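Local coordinates for MutT/nudix family protein (Streptococcus pneumoniae, PDB 4HFQ) that hydrolyses nucleotide-linked precursors of peptidoglycan biosynthesis, acting as a UDP-X diphosphatase of the Nudix family, at residues A15-G20 with D35-L40; W75-E80 with L189-Y194; L84-G89 with E162-Q167; S105-I110 with F146-K151. All blocks are in the same frame, centred on the assembly; numbering follows the deposited sequence. Where two conformers were deposited one is given.

Contact 1 stands apart, joining helices 3-23 and 27-47 of the N-terminal region; its centre lies about 34 to 41 Å from those of the other three, which belong to the Nudix domain. Contacts 2, 3 and 4 gather round one mixed sheet, with centres about 14 to 19 Å apart. Contact 2 sets helix 184-194 on strand 69-78, contact 3 pairs strands 81-87 and 163-170, and contact 4 lays helix 106-118 on strand 143-153. Along the chain contact 1 closes first; contact 2 spans contact 3, which spans contact 4. Contacts 2 and 4 touch through Trp75, Phe148 and Cys150. Contacts 1 and 4 also reach the second subunit, so both regions share in the dimer.

Contact 1 of 4, residues A15-G20 with D35-L40; sequences AITDTG and DLRSLL
Asp18 sets its CG anti to the carbonyl carbon (chi1 -69°), while Arg37 runs extended from CG to NE and turns its guanidinium about the CD-NE bond (chi4 -87°), so that carboxylate and guanidinium meet side-on between the two helices. The planes are almost coplanar, 6° apart. Arg37 NE gives a nearly straight bond to Asp18 OD1 at 2.6 Å, and Arg37 NH2 a second to Asp18 OD2 at 2.8 Å, each carboxylate oxygen accepting on its syn lone pair. In this conformer the two-point salt bridge holds the two groups in one plane; Arg37 NH1 is held by Leu59 O. Beside it, Thr17 brings CG2 to 3.9 Å from Arg37 CB. The hydroxyl OG1 of Thr17, bonded to Met13 O within its own helix, lies against the aliphatic part of the neighbour, 4.1 Å from Leu36 CB and 3.9 Å from Leu40 CD1. Leu40 also packs on Leu10 and Met13. Across the dimer, Ile16 packs on Asp35 and Ala15 on Val102, both of the second subunit. A salt bridge beside a mostly apolar seam joins helices 3-23 and 27-47 as an antiparallel helical hairpin, within the N-terminal region named for hydrolases of X-linked nucleoside diphosphates.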
loop_
_atom_site.group_PDB
_atom_site.type_symbol
_atom_site.label_atom_id
_atom_site.label_comp_id
_atom_site.label_asym_id
_atom_site.label_seq_id
_atom_site.Cartn_x
_atom_site.Cartn_y
_atom_site.Cartn_z
ATOM N N ALA A 15 -0.186 5.955 -11.065
ATOM C CA ALA A 15 0.840 6.094 -10.046
ATOM C C ALA A 15 2.198 6.511 -10.619
ATOM O O ALA A 15 2.861 7.388 -10.059
ATOM C CB ALA A 15 0.952 4.810 -9.245
ATOM N N ILE A 16 2.615 5.919 -11.740
ATOM C CA ILE A 16 3.890 6.265 -12.346
ATOM C C ILE A 16 3.891 7.712 -12.831
ATOM O O ILE A 16 4.852 8.465 -12.590
ATOM C CB ILE A 16 4.250 5.312 -13.512
ATOM C CG1 ILE A 16 4.396 3.856 -13.031
ATOM C CG2 ILE A 16 5.540 5.813 -14.152
ATOM C CD1 ILE A 16 4.401 2.819 -14.156
ATOM N N THR A 17 2.808 8.092 -13.498
ATOM C CA THR A 17 2.677 9.425 -14.045
ATOM C C THR A 17 2.691 10.488 -12.940
ATOM O O THR A 17 3.341 11.533 -13.077
ATOM C CB THR A 17 1.410 9.494 -14.913
ATOM O OG1 THR A 17 1.512 8.543 -15.987
ATOM C CG2 THR A 17 1.246 10.882 -15.481
ATOM N N ASP A 18 2.020 10.207 -11.828
ATOM C CA ASP A 18 2.009 11.101 -10.682
ATOM C C ASP A 18 3.382 11.205 -10.026
ATOM O O ASP A 18 3.809 12.289 -9.636
ATOM C CB ASP A 18 0.889 10.678 -9.731
ATOM C CG ASP A 18 -0.506 10.944 -10.353
ATOM O OD1 ASP A 18 -0.581 11.490 -11.482
ATOM O OD2 ASP A 18 -1.517 10.627 -9.732
ATOM N N THR A 19 4.093 10.082 -9.966
ATOM C CA THR A 19 5.459 10.082 -9.453
ATOM C C THR A 19 6.355 10.941 -10.353
ATOM O O THR A 19 7.166 11.731 -9.850
ATOM C CB THR A 19 5.976 8.639 -9.350
ATOM O OG1 THR A 19 5.110 7.895 -8.488
ATOM C CG2 THR A 19 7.388 8.588 -8.791
ATOM N N GLY A 20 6.175 10.828 -11.673
ATOM C CA GLY A 20 6.907 11.688 -12.613
ATOM C C GLY A 20 6.613 13.167 -12.371
ATOM O O GLY A 20 7.538 13.974 -12.328
ATOM N N ASP A 35 0.532 15.215 -20.285
ATOM C CA ASP A 35 -0.151 14.696 -21.467
ATOM C C ASP A 35 -0.567 13.233 -21.277
ATOM O O ASP A 35 -1.648 12.831 -21.688
ATOM C CB ASP A 35 0.731 14.871 -22.699
ATOM C CG ASP A 35 0.872 16.320 -23.106
ATOM O OD1 ASP A 35 0.073 17.159 -22.631
ATOM O OD2 ASP A 35 1.796 16.589 -23.909
ATOM N N LEU A 36 0.285 12.443 -20.614
ATOM C CA LEU A 36 -0.077 11.084 -20.272
ATOM C C LEU A 36 -1.284 11.055 -19.336
ATOM O O LEU A 36 -2.217 10.265 -19.538
ATOM C CB LEU A 36 1.123 10.346 -19.652
ATOM C CG LEU A 36 2.186 9.957 -20.670
ATOM C CD1 LEU A 36 3.439 9.565 -19.919
ATOM C CD2 LEU A 36 1.727 8.836 -21.596
ATOM N N ARG A 37 -1.296 11.937 -18.335
ATOM C CA ARG A 37 -2.416 11.955 -17.391
ATOM C C ARG A 37 -3.721 12.381 -18.070
ATOM O O ARG A 37 -4.801 11.900 -17.713
ATOM C CB ARG A 37 -2.111 12.819 -16.163
ATOM C CG ARG A 37 -2.809 12.286 -14.920
ATOM C CD ARG A 37 -2.672 13.199 -13.720
ATOM N NE ARG A 37 -2.822 12.451 -12.468
ATOM C CZ ARG A 37 -3.976 12.188 -11.864
ATOM N NH1 ARG A 37 -5.134 12.555 -12.399
ATOM N NH2 ARG A 37 -3.962 11.523 -10.721
ATOM N N SER A 38 -3.619 13.267 -19.058
ATOM C CA SER A 38 -4.796 13.674 -19.829
ATOM C C SER A 38 -5.338 12.494 -20.649
ATOM O O SER A 38 -6.541 12.266 -20.700
ATOM C CB SER A 38 -4.470 14.851 -20.732
ATOM O OG SER A 38 -4.135 16.000 -19.967
ATOM N N LEU A 39 -4.437 11.707 -21.242
ATOM C CA LEU A 39 -4.860 10.516 -21.971
ATOM C C LEU A 39 -5.447 9.443 -21.065
ATOM O O LEU A 39 -6.411 8.772 -21.439
ATOM C CB LEU A 39 -3.719 9.951 -22.806
ATOM C CG LEU A 39 -3.496 10.739 -24.094
ATOM C CD1 LEU A 39 -2.071 10.559 -24.552
ATOM C CD2 LEU A 39 -4.483 10.289 -25.171
ATOM N N LEU A 40 -4.864 9.260 -19.880
ATOM C CA LEU A 40 -5.421 8.292 -18.941
ATOM C C LEU A 40 -6.847 8.678 -18.575
ATOM O O LEU A 40 -7.708 7.819 -18.477
ATOM C CB LEU A 40 -4.548 8.164 -17.689
ATOM C CG LEU A 40 -3.187 7.506 -17.920
ATOM C CD1 LEU A 40 -2.228 7.725 -16.755
ATOM C CD2 LEU A 40 -3.272 6.022 -18.252
#

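Contact 2 of 4, residues W75-E80 with L189-Y194; sequences WIVEDE and LLWQVY
In this Nudix domain, helix 184-194 packs on the central sheet through an aromatic cluster, here where strand 69-78 runs into its hairpin turn, with Trp75, Val77 and Glu80 facing Leu190, Trp191 and Tyr194. Trp75 swings its indole out with CG anti to the backbone N (chi1 178°), which brings the ring to all three of these helix residues. Leu190 CB sits over one face, a CH-pi contact 3.7 Å from the centroid of the six-membered ring. Tyr194 meets the same indole near its edge, with Trp75 NE1 3.3 Å from Tyr194 CG; the two aromatic planes are inclined at 56°. Trp191 offers its own edge to Trp75, CE3 lying 3.9 Å from Trp75 CZ2. Further along the strand, Val77 CG2 rests over the face of Tyr194, 4.0 Å from the ring centroid. At the turn, the bent side chain of Glu80 puts OE1 3.5 Å from Trp191 CH2. A water bridges the outer side chains: it donates to Glu80 OE1 at 3.0 Å and bonds Tyr194 OH at 2.7 Å. Deeper in, Trp75 and Leu190 both pack on Leu95 of strand 93-99, Leu128 of strand 120-132 and Val147 of strand 143-153, so the helix spans several strands of the sheet.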
loop_
_atom_site.group_PDB
_atom_site.type_symbol
_atom_site.label_atom_id
_atom_site.label_comp_id
_atom_site.label_asym_id
_atom_site.label_seq_id
_atom_site.Cartn_x
_atom_site.Cartn_y
_atom_site.Cartn_z
ATOM N N TRP A 75 -10.975 -6.731 14.326
ATOM C CA TRP A 75 -11.460 -8.094 14.511
ATOM C C TRP A 75 -11.749 -8.291 15.980
ATOM O O TRP A 75 -10.841 -8.372 16.794
ATOM C CB TRP A 75 -10.399 -9.052 14.020
ATOM C CG TRP A 75 -10.727 -10.502 14.193
ATOM C CD1 TRP A 75 -10.402 -11.338 15.258
ATOM C CD2 TRP A 75 -11.443 -11.338 13.230
ATOM N NE1 TRP A 75 -10.843 -12.617 15.002
ATOM C CE2 TRP A 75 -11.485 -12.681 13.807
ATOM C CE3 TRP A 75 -12.029 -11.113 11.981
ATOM C CZ2 TRP A 75 -12.104 -13.735 13.155
ATOM C CZ3 TRP A 75 -12.642 -12.189 11.339
ATOM C CH2 TRP A 75 -12.659 -13.474 11.912
ATOM N N ILE A 76 -13.045 -8.288 16.301
ATOM C CA ILE A 76 -13.539 -8.351 17.685
ATOM C C ILE A 76 -14.382 -9.613 17.811
ATOM O O ILE A 76 -15.396 -9.748 17.143
ATOM C CB ILE A 76 -14.406 -7.106 17.967
ATOM C CG1 ILE A 76 -13.580 -5.815 17.772
ATOM C CG2 ILE A 76 -15.021 -7.176 19.366
ATOM C CD1 ILE A 76 -14.400 -4.602 17.399
ATOM N N VAL A 77 -13.924 -10.537 18.648
ATOM C CA VAL A 77 -14.649 -11.809 18.845
ATOM C C VAL A 77 -15.206 -11.896 20.253
ATOM O O VAL A 77 -14.472 -11.689 21.216
ATOM C CB VAL A 77 -13.751 -13.034 18.570
ATOM C CG1 VAL A 77 -14.459 -14.351 18.921
ATOM C CG2 VAL A 77 -13.289 -13.054 17.116
ATOM N N GLU A 78 -16.507 -12.179 20.350
ATOM C CA GLU A 78 -17.168 -12.392 21.641
ATOM C C GLU A 78 -18.051 -13.614 21.491
ATOM O O GLU A 78 -18.809 -13.722 20.531
ATOM C CB GLU A 78 -18.006 -11.176 22.019
ATOM C CG GLU A 78 -17.171 -9.949 22.309
ATOM C CD GLU A 78 -17.977 -8.759 22.755
ATOM O OE1 GLU A 78 -19.188 -8.905 23.040
ATOM O OE2 GLU A 78 -17.384 -7.666 22.837
ATOM N N ASP A 79 -17.920 -14.549 22.435
ATOM C CA ASP A 79 -18.712 -15.784 22.417
ATOM C C ASP A 79 -18.550 -16.469 21.053
ATOM O O ASP A 79 -19.508 -16.967 20.464
ATOM C CB ASP A 79 -20.187 -15.481 22.763
ATOM C CG ASP A 79 -21.014 -16.738 23.003
ATOM O OD1 ASP A 79 -20.461 -17.746 23.492
ATOM O OD2 ASP A 79 -22.223 -16.709 22.690
ATOM N N GLU A 80 -17.311 -16.444 20.546
ATOM C CA GLU A 80 -16.920 -17.104 19.287
ATOM C C GLU A 80 -17.609 -16.537 18.037
ATOM O O GLU A 80 -17.679 -17.193 16.995
ATOM C CB GLU A 80 -17.100 -18.635 19.377
ATOM C CG GLU A 80 -16.379 -19.275 20.559
ATOM C CD GLU A 80 -14.875 -19.412 20.379
ATOM O OE1 GLU A 80 -14.255 -18.625 19.623
ATOM O OE2 GLU A 80 -14.298 -20.317 21.020
ATOM N N LEU A 189 -9.780 -16.638 6.757
ATOM C CA LEU A 189 -8.343 -16.552 7.031
ATOM C C LEU A 189 -8.080 -15.970 8.414
ATOM O O LEU A 189 -7.283 -16.498 9.191
ATOM C CB LEU A 189 -7.677 -15.648 5.989
ATOM C CG LEU A 189 -6.572 -16.132 5.048
ATOM C CD1 LEU A 189 -6.817 -17.507 4.456
ATOM C CD2 LEU A 189 -6.398 -15.110 3.944
ATOM N N LEU A 190 -8.750 -14.858 8.703
ATOM C CA LEU A 190 -8.609 -14.177 9.987
ATOM C C LEU A 190 -8.973 -15.060 11.170
ATOM O O LEU A 190 -8.296 -15.032 12.181
ATOM C CB LEU A 190 -9.440 -12.898 10.010
ATOM C CG LEU A 190 -8.882 -11.792 9.112
ATOM C CD1 LEU A 190 -9.979 -10.773 8.893
ATOM C CD2 LEU A 190 -7.653 -11.180 9.777
ATOM N N TRP A 191 -10.024 -15.867 11.007
ATOM C CA TRP A 191 -10.411 -16.793 12.051
ATOM C C TRP A 191 -9.323 -17.796 12.343
ATOM O O TRP A 191 -9.022 -18.077 13.508
ATOM C CB TRP A 191 -11.712 -17.475 11.642
ATOM C CG TRP A 191 -12.238 -18.484 12.625
ATOM C CD1 TRP A 191 -12.080 -19.860 12.579
ATOM C CD2 TRP A 191 -13.050 -18.222 13.802
ATOM N NE1 TRP A 191 -12.708 -20.455 13.647
ATOM C CE2 TRP A 191 -13.322 -19.525 14.412
ATOM C CE3 TRP A 191 -13.571 -17.076 14.394
ATOM C CZ2 TRP A 191 -14.080 -19.651 15.565
ATOM C CZ3 TRP A 191 -14.334 -17.215 15.555
ATOM C CH2 TRP A 191 -14.579 -18.476 16.129
ATOM N N GLN A 192 -8.686 -18.311 11.289
ATOM C CA GLN A 192 -7.584 -19.245 11.466
ATOM C C GLN A 192 -6.378 -18.605 12.165
ATOM O O GLN A 192 -5.751 -19.223 13.029
ATOM C CB GLN A 192 -7.186 -19.876 10.124
ATOM C CG GLN A 192 -8.288 -20.733 9.489
ATOM C CD GLN A 192 -8.772 -21.856 10.392
ATOM O OE1 GLN A 192 -9.990 -22.092 10.519
ATOM N NE2 GLN A 192 -7.846 -22.522 11.044
ATOM N N VAL A 193 -6.045 -17.358 11.806
ATOM C CA VAL A 193 -4.951 -16.649 12.495
ATOM C C VAL A 193 -5.321 -16.390 13.967
ATOM O O VAL A 193 -4.539 -16.645 14.882
ATOM C CB VAL A 193 -4.623 -15.295 11.818
ATOM C CG1 VAL A 193 -3.492 -14.592 12.562
ATOM C CG2 VAL A 193 -4.232 -15.478 10.362
ATOM N N TYR A 194 -6.544 -15.911 14.165
ATOM C CA TYR A 194 -7.040 -15.582 15.501
ATOM C C TYR A 194 -6.974 -16.792 16.447
ATOM O O TYR A 194 -6.604 -16.649 17.610
ATOM C CB TYR A 194 -8.470 -15.043 15.402
ATOM C CG TYR A 194 -9.164 -14.929 16.737
ATOM C CD1 TYR A 194 -8.842 -13.902 17.616
ATOM C CD2 TYR A 194 -10.123 -15.861 17.129
ATOM C CE1 TYR A 194 -9.453 -13.804 18.858
ATOM C CE2 TYR A 194 -10.757 -15.757 18.362
ATOM C CZ TYR A 194 -10.406 -14.735 19.213
ATOM O OH TYR A 194 -11.017 -14.617 20.453
HETATM O O HOH W 1 -12.375 -16.863 21.213
#

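Contact 3 of 4, residues L84-G89 with E162-Q167; sequences LVRGQG and EIADLQ. With SO4 (sulfate ion), chain G.
The guanidinium of Arg86 lies with Ala164 CB over one face, 3.6 Å above its plane, and with a sulfate oxygen and a water in the plane at its edge. The chain bends at chi3 (65°) to fold the group over the partner strand. Arg86 NH2 bonds sulfate O3 at 2.8 Å, and Arg86 NH1 reaches sulfate O2 at 2.9 Å by a more bent bond; the anion probably comes from the crystallisation liquor. NH2 also donates to a water that in turn donates to Asp165 OD2, bridging Arg86 and Asp165, which do not pair directly. Asp165 OD2 accepts a further bond from Gln167 NE2, which comes in from above the carboxylate plane. The backbones of the two strands run antiparallel. Leu84 and Gln167 are a hydrogen-bonded pair, with Leu84 N 2.9 Å from Gln167 O, and Arg86 N binds Asp165 O. The register then slips in a classic beta bulge: Ala164 and Asp165 both face Arg86, whose O takes Ala164 N at 2.8 Å and Asp165 N more weakly at 3.3 Å. On the other side of the sheet, Val85 CG1 packs on Leu166 CD1 at 3.9 Å, and Val85 CB on Ile163 CG2. Here strand 81-87 is flanked by strand 163-170 and, through the backbone bond of Val85 with Ala94, by strand 93-99; it also pairs with strand 69-78. Trp93 of strand 93-99 packs against Arg86, Asp165 and Gln167, while Ile163 packs on Glu117 and Leu166 on Thr118 of helix 106-118.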
loop_
_atom_site.group_PDB
_atom_site.type_symbol
_atom_site.label_atom_id
_atom_site.label_comp_id
_atom_site.label_asym_id
_atom_site.label_seq_id
_atom_site.Cartn_x
_atom_site.Cartn_y
_atom_site.Cartn_z
ATOM N N LEU A 84 -19.658 -7.302 13.331
ATOM C CA LEU A 84 -19.782 -6.627 12.045
ATOM C C LEU A 84 -20.720 -5.446 12.173
ATOM O O LEU A 84 -21.637 -5.432 13.016
ATOM C CB LEU A 84 -20.281 -7.565 10.934
ATOM C CG LEU A 84 -19.419 -8.769 10.598
ATOM C CD1 LEU A 84 -20.116 -9.718 9.643
ATOM C CD2 LEU A 84 -18.060 -8.379 10.018
ATOM N N VAL A 85 -20.457 -4.413 11.383
ATOM C CA VAL A 85 -21.307 -3.231 11.348
ATOM C C VAL A 85 -21.879 -3.002 9.971
ATOM O O VAL A 85 -21.300 -3.400 8.964
ATOM C CB VAL A 85 -20.575 -1.954 11.859
ATOM C CG1 VAL A 85 -20.290 -2.078 13.345
ATOM C CG2 VAL A 85 -19.287 -1.679 11.075
ATOM N N ARG A 86 -23.053 -2.373 9.935
ATOM C CA ARG A 86 -23.708 -2.021 8.676
ATOM C C ARG A 86 -23.858 -0.514 8.609
ATOM O O ARG A 86 -24.427 0.098 9.511
ATOM C CB ARG A 86 -25.072 -2.736 8.542
ATOM C CG ARG A 86 -25.812 -2.427 7.246
ATOM C CD ARG A 86 -27.086 -3.258 7.089
ATOM N NE ARG A 86 -28.109 -2.952 8.095
ATOM C CZ ARG A 86 -28.963 -1.934 8.024
ATOM N NH1 ARG A 86 -28.927 -1.068 7.011
ATOM N NH2 ARG A 86 -29.857 -1.759 8.985
ATOM N N GLY A 87 -23.307 0.082 7.548
ATOM C CA GLY A 87 -23.369 1.536 7.394
ATOM C C GLY A 87 -24.764 2.046 7.082
ATOM O O GLY A 87 -25.568 1.339 6.461
ATOM N N GLN A 88 -25.046 3.277 7.485
ATOM C CA GLN A 88 -26.269 3.952 7.022
ATOM C C GLN A 88 -26.315 3.990 5.500
ATOM O O GLN A 88 -25.294 4.217 4.839
ATOM C CB GLN A 88 -26.383 5.377 7.592
ATOM C CG GLN A 88 -26.486 5.458 9.113
ATOM C CD GLN A 88 -27.857 5.095 9.701
ATOM O OE1 GLN A 88 -28.051 5.190 10.914
ATOM N NE2 GLN A 88 -28.798 4.668 8.862
ATOM N N GLY A 89 -27.502 3.725 4.949
ATOM C CA GLY A 89 -27.696 3.698 3.505
ATOM C C GLY A 89 -27.147 2.475 2.790
ATOM O O GLY A 89 -27.107 2.434 1.558
ATOM N N GLU A 162 -23.189 7.486 10.824
ATOM C CA GLU A 162 -22.340 6.584 10.057
ATOM C C GLU A 162 -22.841 5.133 10.033
ATOM O O GLU A 162 -22.819 4.496 8.980
ATOM C CB GLU A 162 -20.902 6.643 10.584
ATOM C CG GLU A 162 -19.949 5.771 9.788
ATOM C CD GLU A 162 -18.528 5.718 10.328
ATOM O OE1 GLU A 162 -18.204 6.341 11.377
ATOM O OE2 GLU A 162 -17.723 5.030 9.668
ATOM N N ILE A 163 -23.262 4.629 11.192
ATOM C CA ILE A 163 -23.541 3.203 11.373
ATOM C C ILE A 163 -25.005 2.948 11.750
ATOM O O ILE A 163 -25.508 3.494 12.742
ATOM C CB ILE A 163 -22.610 2.577 12.447
ATOM C CG1 ILE A 163 -21.125 2.786 12.091
ATOM C CG2 ILE A 163 -22.944 1.106 12.695
ATOM C CD1 ILE A 163 -20.638 2.081 10.838
ATOM N N ALA A 164 -25.662 2.111 10.943
ATOM C CA ALA A 164 -27.066 1.726 11.176
ATOM C C ALA A 164 -27.215 0.608 12.197
ATOM O O ALA A 164 -28.170 0.599 12.973
ATOM C CB ALA A 164 -27.723 1.312 9.870
ATOM N N ASP A 165 -26.299 -0.352 12.199
ATOM C CA ASP A 165 -26.452 -1.527 13.053
ATOM C C ASP A 165 -25.111 -2.173 13.343
ATOM O O ASP A 165 -24.143 -1.995 12.591
ATOM C CB ASP A 165 -27.419 -2.538 12.404
ATOM C CG ASP A 165 -28.082 -3.483 13.418
ATOM O OD1 ASP A 165 -27.931 -3.303 14.639
ATOM O OD2 ASP A 165 -28.755 -4.434 12.959
ATOM N N LEU A 166 -25.068 -2.882 14.463
ATOM C CA LEU A 166 -23.926 -3.648 14.897
ATOM C C LEU A 166 -24.448 -4.956 15.446
ATOM O O LEU A 166 -25.335 -4.968 16.320
ATOM C CB LEU A 166 -23.151 -2.883 15.977
ATOM C CG LEU A 166 -21.916 -3.560 16.596
ATOM C CD1 LEU A 166 -20.969 -2.511 17.150
ATOM C CD2 LEU A 166 -22.300 -4.557 17.691
ATOM N N GLN A 167 -23.907 -6.051 14.943
ATOM C CA GLN A 167 -24.255 -7.375 15.455
ATOM C C GLN A 167 -23.045 -8.287 15.470
ATOM O O GLN A 167 -22.033 -8.018 14.784
ATOM C CB GLN A 167 -25.364 -8.028 14.618
ATOM C CG GLN A 167 -26.707 -7.310 14.642
ATOM C CD GLN A 167 -27.755 -7.974 13.768
ATOM O OE1 GLN A 167 -27.721 -9.190 13.536
ATOM N NE2 GLN A 167 -28.690 -7.173 13.264
HETATM S S SO4 G . -32.132 0.761 7.491
HETATM O O1 SO4 G . -32.248 2.143 7.016
HETATM O O2 SO4 G . -31.544 -0.027 6.382
HETATM O O3 SO4 G . -31.317 0.671 8.732
HETATM O O4 SO4 G . -33.518 0.373 7.806
HETATM O O HOH W 2 -29.514 -4.286 10.313
#

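Contact 4 of 4, residues S105-I110 with F146-K151; sequences SPTENI and FVFGCK
Pro106, Thr107 and Ile110 pack round the ring of Phe148 from the first turn of helix 106-118, the helix of the Nudix signature. Just ahead of them Ser105 is the N-cap: its OG accepts from Glu108 N at 3.0 Å, and its own N donates to Glu108 OE1 at 2.9 Å, a capping box. Pro106 CB comes within 4.1 Å of Phe148 CZ at the end of the ring. Thr107 turns its methyl inward, CG2 at 4.0 Å from Phe148 CE1, crossing the phenyl side chain at about a right angle. Asn109 ties the helix start to the preceding loop, its OD1 taking the N-H of Glu101. Ile110 makes the largest share of the helix side: chi1 of -166° sends CG1 anti to the backbone N and leaves CG2 beside the ring, 3.7 Å from Phe148 CD2 and 4.5 Å from Cys150 SG. The axes of helix 106-110 and strand 146-151 cross at 70°. Strand 143-153 lies between strands 69-78 and 120-132, and Ile110 also packs on Val72 and Ala74 of the former and Val124 of the latter. Earlier in the strand Phe146 meets Phe146 of the second subunit, whose Asp203 and Leu202 pack on Pro106 and Thr107.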
loop_
_atom_site.group_PDB
_atom_site.type_symbol
_atom_site.label_atom_id
_atom_site.label_comp_id
_atom_site.label_asym_id
_atom_site.label_seq_id
_atom_site.Cartn_x
_atom_site.Cartn_y
_atom_site.Cartn_z
ATOM N N SER A 105 -1.598 7.292 14.701
ATOM C CA SER A 105 -0.804 6.083 14.401
ATOM C C SER A 105 -1.740 4.977 13.896
ATOM O O SER A 105 -2.951 5.134 13.906
ATOM C CB SER A 105 -0.081 5.612 15.658
ATOM O OG SER A 105 -1.009 4.930 16.506
ATOM N N PRO A 106 -1.188 3.847 13.432
ATOM C CA PRO A 106 -2.098 2.825 12.932
ATOM C C PRO A 106 -3.013 2.274 14.024
ATOM O O PRO A 106 -4.208 2.144 13.777
ATOM C CB PRO A 106 -1.145 1.757 12.369
ATOM C CG PRO A 106 0.049 2.576 11.915
ATOM C CD PRO A 106 0.206 3.611 12.995
ATOM N N THR A 107 -2.478 2.028 15.218
ATOM C CA THR A 107 -3.359 1.550 16.285
ATOM C C THR A 107 -4.311 2.651 16.752
ATOM O O THR A 107 -5.470 2.379 17.058
ATOM C CB THR A 107 -2.604 0.923 17.470
ATOM O OG1 THR A 107 -1.816 1.921 18.136
ATOM C CG2 THR A 107 -1.736 -0.261 17.021
ATOM N N GLU A 108 -3.837 3.899 16.806
ATOM C CA GLU A 108 -4.722 4.998 17.198
ATOM C C GLU A 108 -5.868 5.137 16.204
ATOM O O GLU A 108 -7.014 5.390 16.588
ATOM C CB GLU A 108 -3.958 6.311 17.311
ATOM C CG GLU A 108 -3.064 6.371 18.532
ATOM C CD GLU A 108 -1.994 7.437 18.448
ATOM O OE1 GLU A 108 -1.904 8.184 17.440
ATOM O OE2 GLU A 108 -1.204 7.513 19.431
ATOM N N ASN A 109 -5.584 4.944 14.921
ATOM C CA ASN A 109 -6.624 5.002 13.904
ATOM C C ASN A 109 -7.701 3.949 14.120
ATOM O O ASN A 109 -8.886 4.275 14.076
ATOM C CB ASN A 109 -6.004 4.861 12.511
ATOM C CG ASN A 109 -5.757 6.199 11.848
ATOM O OD1 ASN A 109 -6.675 6.983 11.695
ATOM N ND2 ASN A 109 -4.511 6.460 11.433
ATOM N N ILE A 110 -7.318 2.702 14.397
ATOM C CA ILE A 110 -8.353 1.683 14.564
ATOM C C ILE A 110 -9.146 1.915 15.848
ATOM O O ILE A 110 -10.353 1.721 15.849
ATOM C CB ILE A 110 -7.852 0.217 14.411
ATOM C CG1 ILE A 110 -9.046 -0.741 14.250
ATOM C CG2 ILE A 110 -6.979 -0.231 15.582
ATOM C CD1 ILE A 110 -10.041 -0.354 13.167
ATOM N N PHE A 146 -4.910 -3.298 7.109
ATOM C CA PHE A 146 -4.465 -3.829 8.413
ATOM C C PHE A 146 -5.703 -4.341 9.134
ATOM O O PHE A 146 -6.690 -3.616 9.252
ATOM C CB PHE A 146 -3.892 -2.705 9.275
ATOM C CG PHE A 146 -2.598 -2.126 8.787
ATOM C CD1 PHE A 146 -2.589 -1.133 7.826
ATOM C CD2 PHE A 146 -1.383 -2.552 9.323
ATOM C CE1 PHE A 146 -1.399 -0.566 7.388
ATOM C CE2 PHE A 146 -0.184 -1.999 8.885
ATOM C CZ PHE A 146 -0.190 -1.027 7.900
ATOM N N VAL A 147 -5.645 -5.570 9.629
ATOM C CA VAL A 147 -6.729 -6.088 10.466
ATOM C C VAL A 147 -6.156 -6.404 11.838
ATOM O O VAL A 147 -5.316 -7.305 11.976
ATOM C CB VAL A 147 -7.393 -7.337 9.868
ATOM C CG1 VAL A 147 -8.589 -7.708 10.727
ATOM C CG2 VAL A 147 -7.815 -7.085 8.420
ATOM N N PHE A 148 -6.594 -5.626 12.831
ATOM C CA PHE A 148 -6.126 -5.743 14.199
ATOM C C PHE A 148 -7.104 -6.549 15.029
ATOM O O PHE A 148 -8.309 -6.297 14.999
ATOM C CB PHE A 148 -6.010 -4.359 14.839
ATOM C CG PHE A 148 -4.959 -3.477 14.212
ATOM C CD1 PHE A 148 -3.630 -3.576 14.605
ATOM C CD2 PHE A 148 -5.312 -2.533 13.255
ATOM C CE1 PHE A 148 -2.657 -2.745 14.046
ATOM C CE2 PHE A 148 -4.350 -1.691 12.703
ATOM C CZ PHE A 148 -3.031 -1.806 13.097
ATOM N N GLY A 149 -6.592 -7.526 15.769
ATOM C CA GLY A 149 -7.421 -8.188 16.790
ATOM C C GLY A 149 -7.584 -7.254 17.972
ATOM O O GLY A 149 -6.573 -6.795 18.528
ATOM N N CYS A 150 -8.836 -6.960 18.334
ATOM C CA CYS A 150 -9.151 -5.982 19.385
ATOM C C CYS A 150 -10.169 -6.525 20.369
ATOM O O CYS A 150 -10.957 -7.401 20.044
ATOM C CB CYS A 150 -9.692 -4.667 18.807
ATOM S SG CYS A 150 -8.651 -3.870 17.581
ATOM N N LYS A 151 -10.123 -5.977 21.577
ATOM C CA LYS A 151 -11.091 -6.307 22.619
ATOM C C LYS A 151 -11.843 -5.037 22.997
ATOM O O LYS A 151 -11.227 -3.984 23.181
ATOM C CB LYS A 151 -10.350 -6.891 23.819
ATOM C CG LYS A 151 -11.215 -7.110 25.057
ATOM C CD LYS A 151 -10.394 -7.660 26.209
ATOM C CE LYS A 151 -11.248 -7.738 27.469
ATOM N NZ LYS A 151 -10.629 -8.548 28.556
#